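Local atomic coordinates of putative histidinol-phosphate aminotransferase (Erwinia carotovora atroseptica, PDB entry 3LY1), a protein that probably works as a pyridoxal-phosphate-dependent aminotransferase, binding pyridoxal 5'-phosphate and transferring amino groups, perhaps on histidinol phosphate. Residues E99-G103 with V148-T154; A181-F185 with K209-I214. One frame throughout, in Å; residues are numbered along the deposited sequence.

Contact 1 of 2, residues E99-G103 with V148-T154. With PLP (pyridoxal-5'-phosphate), chain E; EDO (1,2-ethanediol), chain G; EDO (1,2-ethanediol), chain L.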
ATOM      1  N   GLU A  99      23.888 -13.243   7.329  1.00 13.75           N
ATOM      2  CA  GLU A  99      24.235 -12.040   8.061  0.50 14.49           C
ATOM      3  C   GLU A  99      24.135 -10.815   7.144  1.00 14.81           C
ATOM      4  O   GLU A  99      23.830  -9.712   7.625  1.00 15.57           O
ATOM      5  CB  GLU A  99      25.635 -12.153   8.675  0.50 14.60           C
ATOM      6  CG  GLU A  99      26.043 -10.940   9.481  0.50 14.85           C
ATOM      7  CD  GLU A  99      27.263 -11.176  10.340  0.50 16.28           C
ATOM      8  OE1 GLU A  99      27.897 -12.256  10.223  0.50 15.89           O
ATOM      9  OE2 GLU A  99      27.584 -10.260  11.124  0.50 13.78           O
ATOM     10  N   LEU A 100      24.398 -11.016   5.853  1.00 13.89           N
ATOM     11  CA  LEU A 100      24.434  -9.929   4.847  1.00 15.05           C
ATOM     12  C   LEU A 100      23.358 -10.173   3.773  1.00 14.50           C
ATOM     13  O   LEU A 100      23.540 -10.945   2.820  1.00 16.21           O
ATOM     14  CB  LEU A 100      25.805  -9.808   4.171  1.00 15.34           C
ATOM     15  CG  LEU A 100      26.018  -8.634   3.162  1.00 19.08           C
ATOM     16  CD1 LEU A 100      26.075  -7.294   3.925  1.00 19.22           C
ATOM     17  CD2 LEU A 100      27.286  -8.811   2.295  1.00 19.08           C
ATOM     18  N   THR A 101      22.228  -9.503   3.948  1.00 14.16           N
ATOM     19  CA  THR A 101      21.092  -9.654   3.087  1.00 15.01           C
ATOM     20  C   THR A 101      20.153  -8.427   3.176  1.00 15.12           C
ATOM     21  O   THR A 101      20.490  -7.422   3.806  1.00 16.29           O
ATOM     22  CB  THR A 101      20.336 -11.001   3.422  1.00 14.50           C
ATOM     23  OG1 THR A 101      19.463 -11.300   2.339  1.00 13.96           O
ATOM     24  CG2 THR A 101      19.505 -10.951   4.751  1.00 14.40           C
ATOM     25  N   TYR A 102      18.992  -8.492   2.534  1.00 14.78           N
ATOM     26  CA  TYR A 102      18.027  -7.386   2.546  1.00 14.19           C
ATOM     27  C   TYR A 102      17.388  -7.268   3.939  1.00 14.67           C
ATOM     28  O   TYR A 102      16.839  -8.256   4.456  1.00 14.02           O
ATOM     29  CB  TYR A 102      16.974  -7.598   1.462  1.00 14.67           C
ATOM     30  CG  TYR A 102      16.084  -6.399   1.244  1.00 14.91           C
ATOM     31  CD1 TYR A 102      16.619  -5.170   0.811  1.00 15.74           C
ATOM     32  CD2 TYR A 102      14.720  -6.477   1.471  1.00 13.42           C
ATOM     33  CE1 TYR A 102      15.812  -4.071   0.623  1.00 17.43           C
ATOM     34  CE2 TYR A 102      13.907  -5.384   1.299  1.00 15.01           C
ATOM     35  CZ  TYR A 102      14.446  -4.185   0.857  1.00 19.84           C
ATOM     36  OH  TYR A 102      13.617  -3.104   0.643  1.00 20.67           O
ATOM     37  N   GLY A 103      17.490  -6.069   4.535  1.00 13.53           N
ATOM     38  CA  GLY A 103      17.201  -5.870   5.965  1.00 15.98           C
ATOM     39  C   GLY A 103      15.745  -5.867   6.401  1.00 14.90           C
ATOM     40  O   GLY A 103      15.462  -5.861   7.604  1.00 17.67           O
ATOM     41  N   VAL A 148      16.905 -14.399  -0.000  1.00 13.10           N
ATOM     42  CA  VAL A 148      16.877 -13.491  -1.143  1.00 12.48           C
ATOM     43  C   VAL A 148      17.783 -14.047  -2.214  1.00 13.35           C
ATOM     44  O   VAL A 148      18.977 -14.348  -1.951  1.00 12.16           O
ATOM     45  CB  VAL A 148      17.283 -12.051  -0.704  1.00 12.21           C
ATOM     46  CG1 VAL A 148      17.117 -11.081  -1.913  1.00 12.84           C
ATOM     47  CG2 VAL A 148      16.437 -11.616   0.522  1.00 12.02           C
ATOM     48  N   ASN A 149      17.243 -14.164  -3.435  1.00 12.57           N
ATOM     49  CA  ASN A 149      17.881 -14.922  -4.490  1.00 13.27           C
ATOM     50  C   ASN A 149      17.465 -14.366  -5.824  1.00 12.83           C
ATOM     51  O   ASN A 149      16.362 -14.644  -6.256  1.00 13.17           O
ATOM     52  CB  ASN A 149      17.456 -16.408  -4.455  1.00 12.66           C
ATOM     53  CG  ASN A 149      18.434 -17.321  -5.182  1.00 15.07           C
ATOM     54  OD1 ASN A 149      19.649 -17.012  -5.268  1.00 15.03           O
ATOM     55  ND2 ASN A 149      17.912 -18.438  -5.760  1.00 15.76           N
ATOM     56  N   PRO A 150      18.333 -13.580  -6.496  1.00 14.14           N
ATOM     57  CA  PRO A 150      19.681 -13.108  -6.161  1.00 14.23           C
ATOM     58  C   PRO A 150      19.685 -12.257  -4.919  1.00 14.08           C
ATOM     59  O   PRO A 150      18.736 -11.547  -4.707  1.00 15.32           O
ATOM     60  CB  PRO A 150      20.061 -12.238  -7.370  1.00 14.77           C
ATOM     61  CG  PRO A 150      19.258 -12.745  -8.499  1.00 14.65           C
ATOM     62  CD  PRO A 150      17.960 -13.220  -7.871  1.00 13.19           C
ATOM     63  N   ASN A 151      20.729 -12.352  -4.110  1.00 14.24           N
ATOM     64  CA  ASN A 151      20.822 -11.595  -2.866  1.00 14.62           C
ATOM     65  C   ASN A 151      21.093 -10.124  -3.149  1.00 14.16           C
ATOM     66  O   ASN A 151      21.764  -9.802  -4.101  1.00 14.69           O
ATOM     67  CB  ASN A 151      21.910 -12.195  -1.961  1.00 14.15           C
ATOM     68  CG  ASN A 151      21.880 -11.639  -0.538  1.00 15.61           C
ATOM     69  OD1 ASN A 151      20.808 -11.388   0.029  1.00 14.08           O
ATOM     70  ND2 ASN A 151      23.061 -11.477   0.054  1.00 17.74           N
ATOM     71  N   ASN A 152      20.591  -9.275  -2.267  1.00 14.34           N
ATOM     72  CA  ASN A 152      20.876  -7.845  -2.229  1.00 14.66           C
ATOM     73  C   ASN A 152      21.490  -7.677  -0.876  1.00 15.70           C
ATOM     74  O   ASN A 152      20.834  -7.987   0.131  1.00 15.61           O
ATOM     75  CB  ASN A 152      19.561  -7.047  -2.394  1.00 15.24           C
ATOM     76  CG  ASN A 152      19.745  -5.519  -2.275  1.00 17.50           C
ATOM     77  OD1 ASN A 152      20.862  -5.021  -2.181  1.00 16.48           O
ATOM     78  ND2 ASN A 152      18.627  -4.773  -2.302  1.00 15.91           N
ATOM     79  N   PRO A 153      22.758  -7.181  -0.790  1.00 15.76           N
ATOM     80  CA  PRO A 153      23.540  -6.386  -1.717  1.00 15.61           C
ATOM     81  C   PRO A 153      24.580  -7.100  -2.561  1.00 15.94           C
ATOM     82  O   PRO A 153      25.132  -6.470  -3.446  1.00 15.78           O
ATOM     83  CB  PRO A 153      24.256  -5.413  -0.768  1.00 16.37           C
ATOM     84  CG  PRO A 153      24.574  -6.269   0.387  1.00 15.59           C
ATOM     85  CD  PRO A 153      23.326  -7.104   0.571  1.00 15.72           C
ATOM     86  N   THR A 154      24.835  -8.388  -2.313  1.00 15.35           N
ATOM     87  CA  THR A 154      25.983  -9.069  -2.941  1.00 15.79           C
ATOM     88  C   THR A 154      25.764  -9.321  -4.442  1.00 15.47           C
ATOM     89  O   THR A 154      26.713  -9.379  -5.180  1.00 15.55           O
ATOM     90  CB  THR A 154      26.272 -10.429  -2.293  1.00 14.85           C
ATOM     91  OG1 THR A 154      25.097 -11.263  -2.390  1.00 17.80           O
ATOM     92  CG2 THR A 154      26.712 -10.278  -0.802  1.00 16.15           C
TER
HETATM   93  N1  PLP E 500      13.207  -7.412  -1.982  1.00 22.27           N
HETATM   94  C2  PLP E 500      14.491  -7.034  -2.318  1.00 23.66           C
HETATM   95  C2A PLP E 500      15.578  -8.080  -2.306  1.00 21.62           C
HETATM   96  C3  PLP E 500      14.735  -5.694  -2.620  1.00 23.38           C
HETATM   97  O3  PLP E 500      16.001  -5.319  -2.933  1.00 23.50           O
HETATM   98  C4  PLP E 500      13.677  -4.759  -2.581  1.00 29.17           C
HETATM   99  C4A PLP E 500      13.893  -3.337  -3.031  1.00 33.61           C
HETATM  100  O4A PLP E 500      14.850  -2.767  -2.535  1.00 41.58           O
HETATM  101  C5  PLP E 500      12.384  -5.162  -2.226  1.00 23.83           C
HETATM  102  C6  PLP E 500      12.185  -6.508  -1.915  1.00 22.61           C
HETATM  103  C5A PLP E 500      11.219  -4.200  -2.153  1.00 26.61           C
HETATM  104  O4P PLP E 500      10.882  -3.569  -3.402  1.00 24.18           O
HETATM  105  P   PLP E 500       9.379  -3.150  -3.737  1.00 23.16           P
HETATM  106  O1P PLP E 500       8.608  -2.777  -2.510  1.00 23.75           O
HETATM  107  O2P PLP E 500       8.852  -4.381  -4.425  1.00 25.58           O
HETATM  108  O3P PLP E 500       9.594  -1.991  -4.698  1.00 27.13           O
HETATM  109  C1  EDO G   1      20.146  -8.280   7.203  1.00 38.13           C
HETATM  110  O1  EDO G   1      19.078  -8.119   8.149  1.00 27.41           O
HETATM  111  C2  EDO G   1      21.048  -7.040   7.027  1.00 38.00           C
HETATM  112  O2  EDO G   1      22.360  -7.431   6.502  1.00 38.85           O
HETATM  113  C1  EDO L  23      17.990  -3.584  11.095  1.00 77.81           C
HETATM  114  O1  EDO L  23      16.727  -3.928  11.678  1.00 77.14           O
HETATM  115  C2  EDO L  23      17.715  -3.220   9.643  1.00 77.79           C
HETATM  116  O2  EDO L  23      17.343  -4.415   8.960  1.00 76.38           O
HETATM  117  O   HOH W   1      18.517 -13.960   2.364  1.00 16.11           O
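Thr101 OG1 is gripped by two partners: it donates to Asn151 OD1 at 2.7 Å and accepts from a water that in turn takes the N-H of Val148. A threonine suits this spot because its hydroxyl can give and receive at once, while CG2 turns off toward a bound ethanediol. Asn151 uses both ends of its amide on the facing loop. Its ND2 gives a nearly straight bond to the backbone carbonyl O of Leu100 (2.9 Å, 163° at the hydrogen), with that oxygen close to the amide plane, so the two bonds fix the rotation of the amide. With chi1 at -168° the amide is carried over beside Leu100 and Thr101, and it suits the place because it offers an acceptor to the hydroxyl and a donor to the carbonyl. Both loops follow parallel strands, 94-98 and 143-148, of the large mixed sheet of the aminotransferase fold, and here they carry residues to the cofactor. The Tyr102 ring lies over the pyridine ring of pyridoxal phosphate, whose C3 sits 3.7 Å above the phenol plane, over its centre. Asn152, between two cis peptide bonds before Pro150 and Pro153, donates from ND2 to the cofactor's O3 at 2.8 Å, while its OD1 accepts from Arg329. That ND2 also approaches Tyr102 CD1 obliquely, amide and ring planes lying 23° apart. Beside these polar bonds the Leu100 side chain makes the apolar part of the contact: Leu100 CG rests on Pro153 CG at 3.9 Å, and Leu100 CD2 presses tightly on Thr154 CG2 at 3.5 Å.

Contact 2 of 2, residues A181-F185 with K209-I214. With PLP (pyridoxal-5'-phosphate), chain E.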
ATOM      1  N   ALA A 181      12.952 -10.820  -6.177  1.00 13.88           N
ATOM      2  CA  ALA A 181      12.862  -9.463  -6.740  1.00 12.96           C
ATOM      3  C   ALA A 181      13.666  -9.333  -8.022  1.00 14.08           C
ATOM      4  O   ALA A 181      13.160  -8.804  -9.006  1.00 14.63           O
ATOM      5  CB  ALA A 181      13.335  -8.421  -5.699  1.00 13.03           C
ATOM      6  N   TYR A 182      14.912  -9.827  -8.031  1.00 14.17           N
ATOM      7  CA  TYR A 182      15.818  -9.586  -9.170  1.00 14.56           C
ATOM      8  C   TYR A 182      15.969 -10.751 -10.152  1.00 15.02           C
ATOM      9  O   TYR A 182      16.907 -10.764 -10.963  1.00 15.86           O
ATOM     10  CB  TYR A 182      17.206  -9.154  -8.663  1.00 13.95           C
ATOM     11  CG  TYR A 182      17.167  -7.936  -7.751  1.00 14.39           C
ATOM     12  CD1 TYR A 182      17.091  -6.648  -8.252  1.00 14.08           C
ATOM     13  CD2 TYR A 182      17.196  -8.090  -6.382  1.00 12.88           C
ATOM     14  CE1 TYR A 182      17.009  -5.544  -7.382  1.00 13.40           C
ATOM     15  CE2 TYR A 182      17.143  -6.995  -5.521  1.00 13.70           C
ATOM     16  CZ  TYR A 182      17.045  -5.727  -6.029  1.00 15.56           C
ATOM     17  OH  TYR A 182      16.959  -4.642  -5.159  1.00 15.32           O
ATOM     18  N   ALA A 183      15.078 -11.729 -10.080  1.00 14.58           N
ATOM     19  CA  ALA A 183      15.326 -13.041 -10.709  1.00 14.99           C
ATOM     20  C   ALA A 183      15.374 -12.991 -12.244  1.00 14.83           C
ATOM     21  O   ALA A 183      16.132 -13.726 -12.847  1.00 14.14           O
ATOM     22  CB  ALA A 183      14.305 -14.067 -10.255  1.00 15.45           C
ATOM     23  N   GLU A 184      14.628 -12.096 -12.876  1.00 14.99           N
ATOM     24  CA  GLU A 184      14.644 -12.034 -14.341  1.00 15.96           C
ATOM     25  C   GLU A 184      15.965 -11.562 -14.980  1.00 16.35           C
ATOM     26  O   GLU A 184      16.196 -11.770 -16.170  1.00 17.41           O
ATOM     27  CB  GLU A 184      13.466 -11.200 -14.860  1.00 16.97           C
ATOM     28  CG  GLU A 184      12.081 -11.827 -14.587  1.00 17.17           C
ATOM     29  CD  GLU A 184      11.467 -11.484 -13.223  1.00 20.23           C
ATOM     30  OE1 GLU A 184      12.153 -10.929 -12.345  1.00 19.60           O
ATOM     31  OE2 GLU A 184      10.274 -11.800 -13.022  1.00 23.10           O
ATOM     32  N   PHE A 185      16.838 -10.951 -14.199  1.00 17.15           N
ATOM     33  CA  PHE A 185      18.148 -10.523 -14.676  1.00 16.04           C
ATOM     34  C   PHE A 185      19.163 -11.667 -14.712  1.00 16.56           C
ATOM     35  O   PHE A 185      20.248 -11.493 -15.267  1.00 17.40           O
ATOM     36  CB  PHE A 185      18.694  -9.436 -13.750  1.00 16.03           C
ATOM     37  CG  PHE A 185      17.923  -8.153 -13.786  1.00 15.89           C
ATOM     38  CD1 PHE A 185      17.953  -7.340 -14.898  1.00 16.28           C
ATOM     39  CD2 PHE A 185      17.222  -7.723 -12.677  1.00 14.06           C
ATOM     40  CE1 PHE A 185      17.253  -6.142 -14.926  1.00 16.26           C
ATOM     41  CE2 PHE A 185      16.527  -6.539 -12.687  1.00 14.63           C
ATOM     42  CZ  PHE A 185      16.534  -5.735 -13.817  1.00 14.04           C
ATOM     43  N   LYS A 209       7.551 -11.559  -5.280  1.00 12.12           N
ATOM     44  CA  LYS A 209       7.979 -10.940  -6.518  0.50 12.66           C
ATOM     45  C   LYS A 209       7.457  -9.512  -6.608  1.00 13.30           C
ATOM     46  O   LYS A 209       6.579  -9.097  -5.841  1.00 13.24           O
ATOM     47  CB  LYS A 209       7.581 -11.799  -7.741  0.50 12.76           C
ATOM     48  CG  LYS A 209       8.528 -13.036  -7.932  0.50 12.37           C
ATOM     49  CD  LYS A 209       8.255 -13.853  -9.192  0.50 11.50           C
ATOM     50  CE  LYS A 209       8.657 -13.074 -10.456  0.50  9.87           C
ATOM     51  NZ  LYS A 209      10.152 -13.005 -10.657  0.50  8.91           N
ATOM     52  N   THR A 210       8.054  -8.734  -7.506  1.00 13.91           N
ATOM     53  CA  THR A 210       7.767  -7.302  -7.617  1.00 13.96           C
ATOM     54  C   THR A 210       7.838  -6.883  -9.082  1.00 14.78           C
ATOM     55  O   THR A 210       8.529  -7.517  -9.843  1.00 14.11           O
ATOM     56  CB  THR A 210       8.744  -6.459  -6.789  1.00 15.70           C
ATOM     57  OG1 THR A 210       8.350  -5.074  -6.840  1.00 15.38           O
ATOM     58  CG2 THR A 210      10.173  -6.636  -7.279  1.00 15.82           C
ATOM     59  N   PHE A 211       7.113  -5.823  -9.449  1.00 15.16           N
ATOM     60  CA  PHE A 211       7.246  -5.156 -10.758  1.00 14.61           C
ATOM     61  C   PHE A 211       8.295  -4.008 -10.743  1.00 14.72           C
ATOM     62  O   PHE A 211       8.460  -3.277 -11.730  1.00 13.89           O
ATOM     63  CB  PHE A 211       5.888  -4.626 -11.201  1.00 14.32           C
ATOM     64  CG  PHE A 211       4.951  -5.682 -11.734  1.00 14.81           C
ATOM     65  CD1 PHE A 211       4.179  -6.486 -10.890  1.00 14.07           C
ATOM     66  CD2 PHE A 211       4.840  -5.872 -13.082  1.00 15.03           C
ATOM     67  CE1 PHE A 211       3.316  -7.450 -11.425  1.00 13.23           C
ATOM     68  CE2 PHE A 211       3.963  -6.824 -13.625  1.00 17.12           C
ATOM     69  CZ  PHE A 211       3.206  -7.615 -12.795  1.00 15.06           C
ATOM     70  N   SER A 212       8.968  -3.828  -9.615  1.00 15.54           N
ATOM     71  CA  SER A 212       9.820  -2.674  -9.372  1.00 16.02           C
ATOM     72  C   SER A 212      11.173  -2.751 -10.123  1.00 16.45           C
ATOM     73  O   SER A 212      11.847  -1.747 -10.209  1.00 16.98           O
ATOM     74  CB  SER A 212      10.094  -2.507  -7.881  1.00 16.34           C
ATOM     75  OG  SER A 212       8.964  -2.081  -7.165  1.00 16.78           O
ATOM     76  N   LYS A 213      11.561  -3.916 -10.642  1.00 15.41           N
ATOM     77  CA  LYS A 213      12.940  -4.116 -11.143  1.00 16.03           C
ATOM     78  C   LYS A 213      12.974  -4.373 -12.652  1.00 15.73           C
ATOM     79  O   LYS A 213      12.999  -3.413 -13.406  1.00 15.27           O
ATOM     80  CB  LYS A 213      13.674  -5.172 -10.323  1.00 16.57           C
ATOM     81  CG  LYS A 213      13.574  -4.971  -8.774  1.00 16.93           C
ATOM     82  CD  LYS A 213      14.212  -3.693  -8.250  1.00 18.62           C
ATOM     83  CE  LYS A 213      13.986  -3.480  -6.760  1.00 22.75           C
ATOM     84  NZ  LYS A 213      14.632  -2.223  -6.256  1.00 26.40           N
ATOM     85  N   ILE A 214      12.890  -5.609 -13.120  1.00 16.54           N
ATOM     86  CA  ILE A 214      12.919  -5.823 -14.582  1.00 16.64           C
ATOM     87  C   ILE A 214      11.815  -4.990 -15.265  1.00 16.77           C
ATOM     88  O   ILE A 214      12.050  -4.404 -16.342  1.00 16.57           O
ATOM     89  CB  ILE A 214      12.822  -7.326 -14.992  1.00 16.21           C
ATOM     90  CG1 ILE A 214      13.137  -7.519 -16.486  1.00 19.74           C
ATOM     91  CG2 ILE A 214      11.485  -7.902 -14.685  1.00 17.41           C
ATOM     92  CD1 ILE A 214      14.534  -7.960 -16.769  1.00 18.61           C
TER
HETATM   93  N1  PLP E 500      13.207  -7.412  -1.982  1.00 22.27           N
HETATM   94  C2  PLP E 500      14.491  -7.034  -2.318  1.00 23.66           C
HETATM   95  C2A PLP E 500      15.578  -8.080  -2.306  1.00 21.62           C
HETATM   96  C3  PLP E 500      14.735  -5.694  -2.620  1.00 23.38           C
HETATM   97  O3  PLP E 500      16.001  -5.319  -2.933  1.00 23.50           O
HETATM   98  C4  PLP E 500      13.677  -4.759  -2.581  1.00 29.17           C
HETATM   99  C4A PLP E 500      13.893  -3.337  -3.031  1.00 33.61           C
HETATM  100  O4A PLP E 500      14.850  -2.767  -2.535  1.00 41.58           O
HETATM  101  C5  PLP E 500      12.384  -5.162  -2.226  1.00 23.83           C
HETATM  102  C6  PLP E 500      12.185  -6.508  -1.915  1.00 22.61           C
HETATM  103  C5A PLP E 500      11.219  -4.200  -2.153  1.00 26.61           C
HETATM  104  O4P PLP E 500      10.882  -3.569  -3.402  1.00 24.18           O
HETATM  105  P   PLP E 500       9.379  -3.150  -3.737  1.00 23.16           P
HETATM  106  O1P PLP E 500       8.608  -2.777  -2.510  1.00 23.75           O
HETATM  107  O2P PLP E 500       8.852  -4.381  -4.425  1.00 25.58           O
HETATM  108  O3P PLP E 500       9.594  -1.991  -4.698  1.00 27.13           O
HETATM  109  O   HOH W   2      10.359  -9.910  -9.038  1.00 16.55           O
HETATM  110  O   HOH W   3      12.706  -8.313 -11.562  1.00 20.05           O
HETATM  111  O   HOH W   4       9.015  -9.654 -11.704  1.00 25.72           O
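Lys213 crosses the Tyr182 side chain at a slant on its way to the cofactor, and each of its carbons has a neighbour. Lys213 CB lies at the edge of the Phe185 ring, 3.9 Å from Phe185 CE2, and equally near the carbonyl oxygen of Ala181. A bend at chi2 (-63°) then turns the chain toward Tyr182: Lys213 CG passes Tyr182 CE1, Lys213 CD comes 3.5 Å from Tyr182 CE1, and Lys213 CE reaches the phenol oxygen. Beyond the bend the chain is extended, and a long, flexible lysine can thus bring Lys213 NZ to within 3.5 Å of C4A of pyridoxal phosphate. NZ is hydrogen-bonded to Tyr48 of the second subunit. Tyr182 OH shares a short hydrogen bond with the cofactor's O3 (2.5 Å), which holds the phenol at the pyridine's oxygen-bearing side.

Farther from the cofactor, Glu184 and Lys209 extend from opposite directions into a salt bridge. Lys209 NZ meets Glu184 OE2 at 2.7 Å from above the carboxylate plane, after bends at chi3 and chi4, in the conformer given here; the lysine is also modelled in a second. A water donates to Glu184 OE1 and the Ala181 carbonyl and accepts the Ile214 N-H, tying the carboxylate to both backbones. The aliphatic part of Glu184 covers Ile214, whose CD1 makes a CH-pi contact over one face of Phe185, 4.1 Å from the ring centroid. At the other end, Thr210 and Ser212 donate their hydroxyls to phosphate oxygens, and Thr210 OG1 also accepts from the backbone N-H of Ser212, closing an ST turn. Phosphate-binding hydroxyls followed directly by a lysine beside the cofactor aldehyde carbon are characteristic of the pyridoxal-phosphate site of fold-type I aminotransferases.

Overall arrangement
Contact 1 (99-103 with 148-154) and contact 2 (181-185 with 209-214) follow one another along the chain, their centres about 14 Å apart, yet they share one pyridoxal phosphate. All four segments lie at the ends of neighbouring strands of the mixed sheet or just beyond them. Tyr102 of contact 1 lies over one face of the pyridine ring and Ala181 CB of contact 2 sits against the other; contact 2 also supplies the lysine by C4A and two hydroxyls that bind the phosphate. They join at O3, which takes partners from both; there Asn152 ND2 packs 3.3 Å from Tyr182 OH. Farther back, Pro150 CD touches Ala183 CA at 3.9 Å. Asp179, Ser77, Ser78 and Arg221 also hydrogen-bond the cofactor, as does Tyr48 of the second subunit.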